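Local coordinates for uncharacterized protein (PDB 2Q3L) that is of unknown function but has a SpoIIAA-like (STAS/SEC14) fold and may associate with membranes and bind a ligand, at residues Y21-Y35 with A56-A70. Numbering follows the deposited sequence.
Sequences YLAFKAVGKLTHEDY and ALIDITELDGLSLHA
Strands 21-27 and 56-60 run parallel, their axes 4.6 Å apart at an angle of 14°, with bonds such as Asp59 N to Phe24 O at 2.9 Å. They are neighbours in the beta-alpha-beta unit of the SpoIIAA-like fold, joined by helix 32-45. A type I turn at Ile60-Leu63 breaks the second strand. Water 1 sits at this break, 2.6 Å from Ala26 O, and accepts from Glu62 N. Farther along is a beta bulge, where Gly28 O accepts from both Asp64 N and Gly65 N, on one face of its carbonyl plane. Phe24 lies alongside Ile58, with Phe24 CD1 3.9 Å from Ile58 CG1. The edge of the Phe24 ring meets Leu57 O. The extended chain of Lys25 brings NZ 3.0 Å from Glu62 OE2, a salt bridge. Beyond the strands, the starts of both helices meet. With CG anti to the backbone N (chi1 167°), the His32 ring stacks offset on the His69 ring, centroids 3.7 Å apart and planes at 4°. Asp73 takes a hydrogen bond from His32 ND1. Replacing His32 by an alanine would probably leave one face of the His69 ring without its stacking partner and Asp73 without this bond. In the same helix starts, Ala70 CB packs 3.8 Å from Tyr35 CE1.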
# COMPACT_ATOMS: atom_id res chain seq x y z
N TYR A 21 -28.52 -1.47 7.12
CA TYR A 21 -27.51 -0.44 7.06
C TYR A 21 -26.29 -1.05 6.40
O TYR A 21 -26.10 -2.27 6.40
CB TYR A 21 -27.16 0.15 8.46
CG TYR A 21 -26.59 -0.83 9.45
CD1 TYR A 21 -27.43 -1.61 10.26
CD2 TYR A 21 -25.23 -0.98 9.60
CE1 TYR A 21 -26.90 -2.52 11.19
CE2 TYR A 21 -24.69 -1.88 10.51
CZ TYR A 21 -25.52 -2.65 11.30
OH TYR A 21 -24.97 -3.55 12.19
N LEU A 22 -25.47 -0.18 5.82
CA LEU A 22 -24.26 -0.57 5.15
C LEU A 22 -23.16 -0.56 6.20
O LEU A 22 -23.04 0.39 6.96
CB LEU A 22 -24.01 0.39 3.99
CG LEU A 22 -22.89 0.06 3.03
CD1 LEU A 22 -23.07 -1.30 2.43
CD2 LEU A 22 -22.74 1.17 1.93
N ALA A 23 -22.42 -1.67 6.29
CA ALA A 23 -21.39 -1.81 7.31
C ALA A 23 -20.04 -1.98 6.70
O ALA A 23 -19.87 -2.74 5.72
CB ALA A 23 -21.69 -3.02 8.22
N PHE A 24 -19.08 -1.28 7.27
CA PHE A 24 -17.68 -1.37 6.88
C PHE A 24 -16.87 -1.62 8.11
O PHE A 24 -17.20 -1.16 9.22
CB PHE A 24 -17.16 -0.05 6.31
CG PHE A 24 -17.92 0.46 5.13
CD1 PHE A 24 -19.07 1.17 5.32
CD2 PHE A 24 -17.43 0.28 3.84
CE1 PHE A 24 -19.77 1.66 4.24
CE2 PHE A 24 -18.11 0.77 2.74
CZ PHE A 24 -19.28 1.46 2.94
N LYS A 25 -15.77 -2.33 7.92
CA LYS A 25 -14.81 -2.54 8.98
C LYS A 25 -13.46 -2.46 8.30
O LYS A 25 -13.11 -3.31 7.48
CB LYS A 25 -14.98 -3.87 9.72
CG LYS A 25 -13.96 -3.94 10.85
CD LYS A 25 -13.93 -5.21 11.61
CE LYS A 25 -12.96 -5.01 12.80
NZ LYS A 25 -12.85 -6.21 13.59
N ALA A 26 -12.72 -1.42 8.67
CA ALA A 26 -11.42 -1.11 8.11
C ALA A 26 -10.33 -1.57 9.09
O ALA A 26 -10.31 -1.16 10.26
CB ALA A 26 -11.33 0.35 7.87
N VAL A 27 -9.42 -2.41 8.59
CA VAL A 27 -8.39 -3.01 9.42
C VAL A 27 -6.98 -2.82 8.89
O VAL A 27 -6.71 -3.03 7.73
CB VAL A 27 -8.64 -4.53 9.52
CG1 VAL A 27 -7.57 -5.19 10.37
CG2 VAL A 27 -10.04 -4.80 10.08
N GLY A 28 -6.07 -2.45 9.78
CA GLY A 28 -4.66 -2.32 9.43
C GLY A 28 -4.37 -1.11 8.59
O GLY A 28 -5.00 -0.09 8.75
N LYS A 29 -3.40 -1.25 7.68
CA LYS A 29 -2.96 -0.18 6.79
C LYS A 29 -3.55 -0.46 5.41
O LYS A 29 -3.13 -1.38 4.72
CB LYS A 29 -1.42 -0.15 6.78
CG LYS A 29 -0.79 0.94 5.90
CD LYS A 29 -1.08 2.35 6.35
CE LYS A 29 -0.00 3.30 5.83
NZ LYS A 29 -0.39 4.72 5.95
N LEU A 30 -4.54 0.34 5.02
CA LEU A 30 -5.30 0.14 3.80
C LEU A 30 -4.49 0.52 2.58
O LEU A 30 -3.72 1.50 2.62
CB LEU A 30 -6.60 0.97 3.83
CG LEU A 30 -7.47 0.77 5.08
CD1 LEU A 30 -8.81 1.54 4.87
CD2 LEU A 30 -7.79 -0.67 5.34
N THR A 31 -4.64 -0.29 1.53
CA THR A 31 -3.96 -0.11 0.28
C THR A 31 -4.99 0.16 -0.80
O THR A 31 -6.20 0.01 -0.59
CB THR A 31 -3.20 -1.37 -0.14
OG1 THR A 31 -4.14 -2.42 -0.28
CG2 THR A 31 -2.13 -1.77 0.92
N HIS A 32 -4.50 0.62 -1.94
CA HIS A 32 -5.31 0.84 -3.10
C HIS A 32 -6.02 -0.46 -3.58
O HIS A 32 -7.18 -0.44 -4.02
CB HIS A 32 -4.40 1.39 -4.18
CG HIS A 32 -5.02 1.40 -5.54
ND1 HIS A 32 -6.09 2.21 -5.86
CD2 HIS A 32 -4.70 0.72 -6.67
CE1 HIS A 32 -6.41 2.02 -7.13
NE2 HIS A 32 -5.57 1.14 -7.65
N GLU A 33 -5.33 -1.58 -3.46
CA GLU A 33 -5.87 -2.88 -3.80
C GLU A 33 -7.07 -3.18 -2.90
O GLU A 33 -8.02 -3.76 -3.37
CB GLU A 33 -4.81 -3.97 -3.69
CG GLU A 33 -3.67 -3.85 -4.74
CD GLU A 33 -2.74 -2.57 -4.62
OE1 GLU A 33 -2.50 -2.06 -3.49
OE2 GLU A 33 -2.23 -2.10 -5.68
N ASP A 34 -7.05 -2.73 -1.64
CA ASP A 34 -8.20 -2.92 -0.73
C ASP A 34 -9.40 -2.13 -1.22
O ASP A 34 -10.51 -2.66 -1.16
CB ASP A 34 -7.86 -2.56 0.73
CG ASP A 34 -6.76 -3.43 1.32
OD1 ASP A 34 -6.52 -4.54 0.78
OD2 ASP A 34 -6.12 -3.00 2.29
N TYR A 35 -9.19 -0.86 -1.64
CA TYR A 35 -10.27 -0.04 -2.19
C TYR A 35 -10.79 -0.62 -3.49
O TYR A 35 -11.98 -0.56 -3.77
CB TYR A 35 -9.87 1.44 -2.32
CG TYR A 35 -10.00 2.15 -1.00
CD1 TYR A 35 -8.97 2.10 -0.05
CD2 TYR A 35 -11.18 2.77 -0.65
CE1 TYR A 35 -9.12 2.70 1.25
CE2 TYR A 35 -11.34 3.40 0.62
CZ TYR A 35 -10.30 3.35 1.55
OH TYR A 35 -10.45 3.95 2.77
N ALA A 56 -24.81 4.38 7.07
CA ALA A 56 -23.69 3.44 7.23
C ALA A 56 -23.00 3.47 8.59
O ALA A 56 -23.06 4.47 9.33
CB ALA A 56 -22.63 3.73 6.15
N LEU A 57 -22.37 2.35 8.91
CA LEU A 57 -21.51 2.19 10.08
C LEU A 57 -20.12 1.86 9.58
O LEU A 57 -19.96 0.98 8.72
CB LEU A 57 -22.01 1.06 10.98
CG LEU A 57 -21.23 0.71 12.28
CD1 LEU A 57 -22.09 0.20 13.36
CD2 LEU A 57 -20.16 -0.30 12.01
N ILE A 58 -19.10 2.53 10.12
CA ILE A 58 -17.69 2.27 9.74
C ILE A 58 -16.94 2.05 11.03
O ILE A 58 -16.85 2.97 11.86
CB ILE A 58 -17.04 3.44 8.95
CG1 ILE A 58 -17.96 3.89 7.81
CG2 ILE A 58 -15.64 3.05 8.43
CD1 ILE A 58 -17.43 5.05 7.06
N ASP A 59 -16.49 0.81 11.23
CA ASP A 59 -15.72 0.40 12.41
C ASP A 59 -14.24 0.61 12.03
O ASP A 59 -13.70 -0.03 11.10
CB ASP A 59 -16.08 -1.05 12.80
CG ASP A 59 -15.23 -1.61 13.96
OD1 ASP A 59 -14.17 -1.05 14.28
OD2 ASP A 59 -15.60 -2.65 14.53
N ILE A 60 -13.64 1.58 12.70
CA ILE A 60 -12.23 1.87 12.54
C ILE A 60 -11.44 1.50 13.80
O ILE A 60 -10.31 1.97 13.96
CB ILE A 60 -11.99 3.38 12.17
CG1 ILE A 60 -12.43 4.34 13.30
CG2 ILE A 60 -12.72 3.72 10.87
CD1 ILE A 60 -12.12 5.82 12.98
N THR A 61 -11.99 0.64 14.66
CA THR A 61 -11.32 0.24 15.89
C THR A 61 -9.95 -0.44 15.66
O THR A 61 -9.05 -0.36 16.51
CB THR A 61 -12.18 -0.71 16.78
OG1 THR A 61 -12.49 -1.93 16.06
CG2 THR A 61 -13.46 -0.04 17.24
N GLU A 62 -9.79 -1.13 14.52
CA GLU A 62 -8.55 -1.85 14.22
C GLU A 62 -7.84 -1.25 12.99
O GLU A 62 -6.99 -1.90 12.39
CB GLU A 62 -8.87 -3.33 14.01
CG GLU A 62 -9.37 -4.05 15.24
CD GLU A 62 -9.93 -5.43 14.89
OE1 GLU A 62 -9.58 -5.95 13.82
OE2 GLU A 62 -10.73 -5.98 15.68
N LEU A 63 -8.19 -0.01 12.66
CA LEU A 63 -7.58 0.72 11.57
C LEU A 63 -6.29 1.38 11.99
O LEU A 63 -6.29 2.14 12.94
CB LEU A 63 -8.53 1.82 11.09
CG LEU A 63 -8.05 2.66 9.89
CD1 LEU A 63 -7.73 1.79 8.68
CD2 LEU A 63 -9.05 3.70 9.54
N ASP A 64 -5.20 1.13 11.27
CA ASP A 64 -3.92 1.78 11.52
C ASP A 64 -3.85 3.04 10.63
O ASP A 64 -3.52 4.09 11.10
CB ASP A 64 -2.75 0.84 11.24
CG ASP A 64 -2.73 -0.41 12.18
OD1 ASP A 64 -3.23 -0.35 13.33
OD2 ASP A 64 -2.15 -1.45 11.77
N GLY A 65 -4.21 2.95 9.36
CA GLY A 65 -4.15 4.12 8.48
C GLY A 65 -4.39 3.78 7.02
O GLY A 65 -4.78 2.68 6.69
N LEU A 66 -4.18 4.76 6.15
CA LEU A 66 -4.34 4.59 4.72
C LEU A 66 -3.05 4.88 3.98
O LEU A 66 -2.39 5.84 4.30
CB LEU A 66 -5.43 5.52 4.18
CG LEU A 66 -6.91 5.15 4.35
CD1 LEU A 66 -7.34 5.20 5.80
CD2 LEU A 66 -7.74 6.07 3.55
N SER A 67 -2.72 4.11 2.95
CA SER A 67 -1.59 4.48 2.10
C SER A 67 -1.99 5.76 1.40
O SER A 67 -3.16 6.18 1.44
CB SER A 67 -1.30 3.43 1.03
OG SER A 67 -2.34 3.34 0.03
N LEU A 68 -1.03 6.38 0.73
CA LEU A 68 -1.27 7.63 0.03
C LEU A 68 -2.29 7.42 -1.07
O LEU A 68 -3.28 8.17 -1.18
CB LEU A 68 0.07 8.16 -0.52
CG LEU A 68 0.07 9.42 -1.40
CD1 LEU A 68 -0.62 10.59 -0.70
CD2 LEU A 68 1.50 9.76 -1.81
N HIS A 69 -2.07 6.37 -1.87
CA HIS A 69 -3.00 6.05 -2.96
C HIS A 69 -4.39 5.74 -2.38
O HIS A 69 -5.38 6.20 -2.93
CB HIS A 69 -2.46 4.88 -3.77
CG HIS A 69 -3.08 4.71 -5.12
ND1 HIS A 69 -2.52 3.88 -6.09
CD2 HIS A 69 -4.16 5.29 -5.71
CE1 HIS A 69 -3.24 3.95 -7.19
NE2 HIS A 69 -4.22 4.81 -7.00
N ALA A 70 -4.46 4.97 -1.29
CA ALA A 70 -5.72 4.64 -0.64
C ALA A 70 -6.48 5.89 -0.18
O ALA A 70 -7.70 5.96 -0.35
CB ALA A 70 -5.52 3.70 0.49
O HOH W 1 -11.73 -1.60 12.39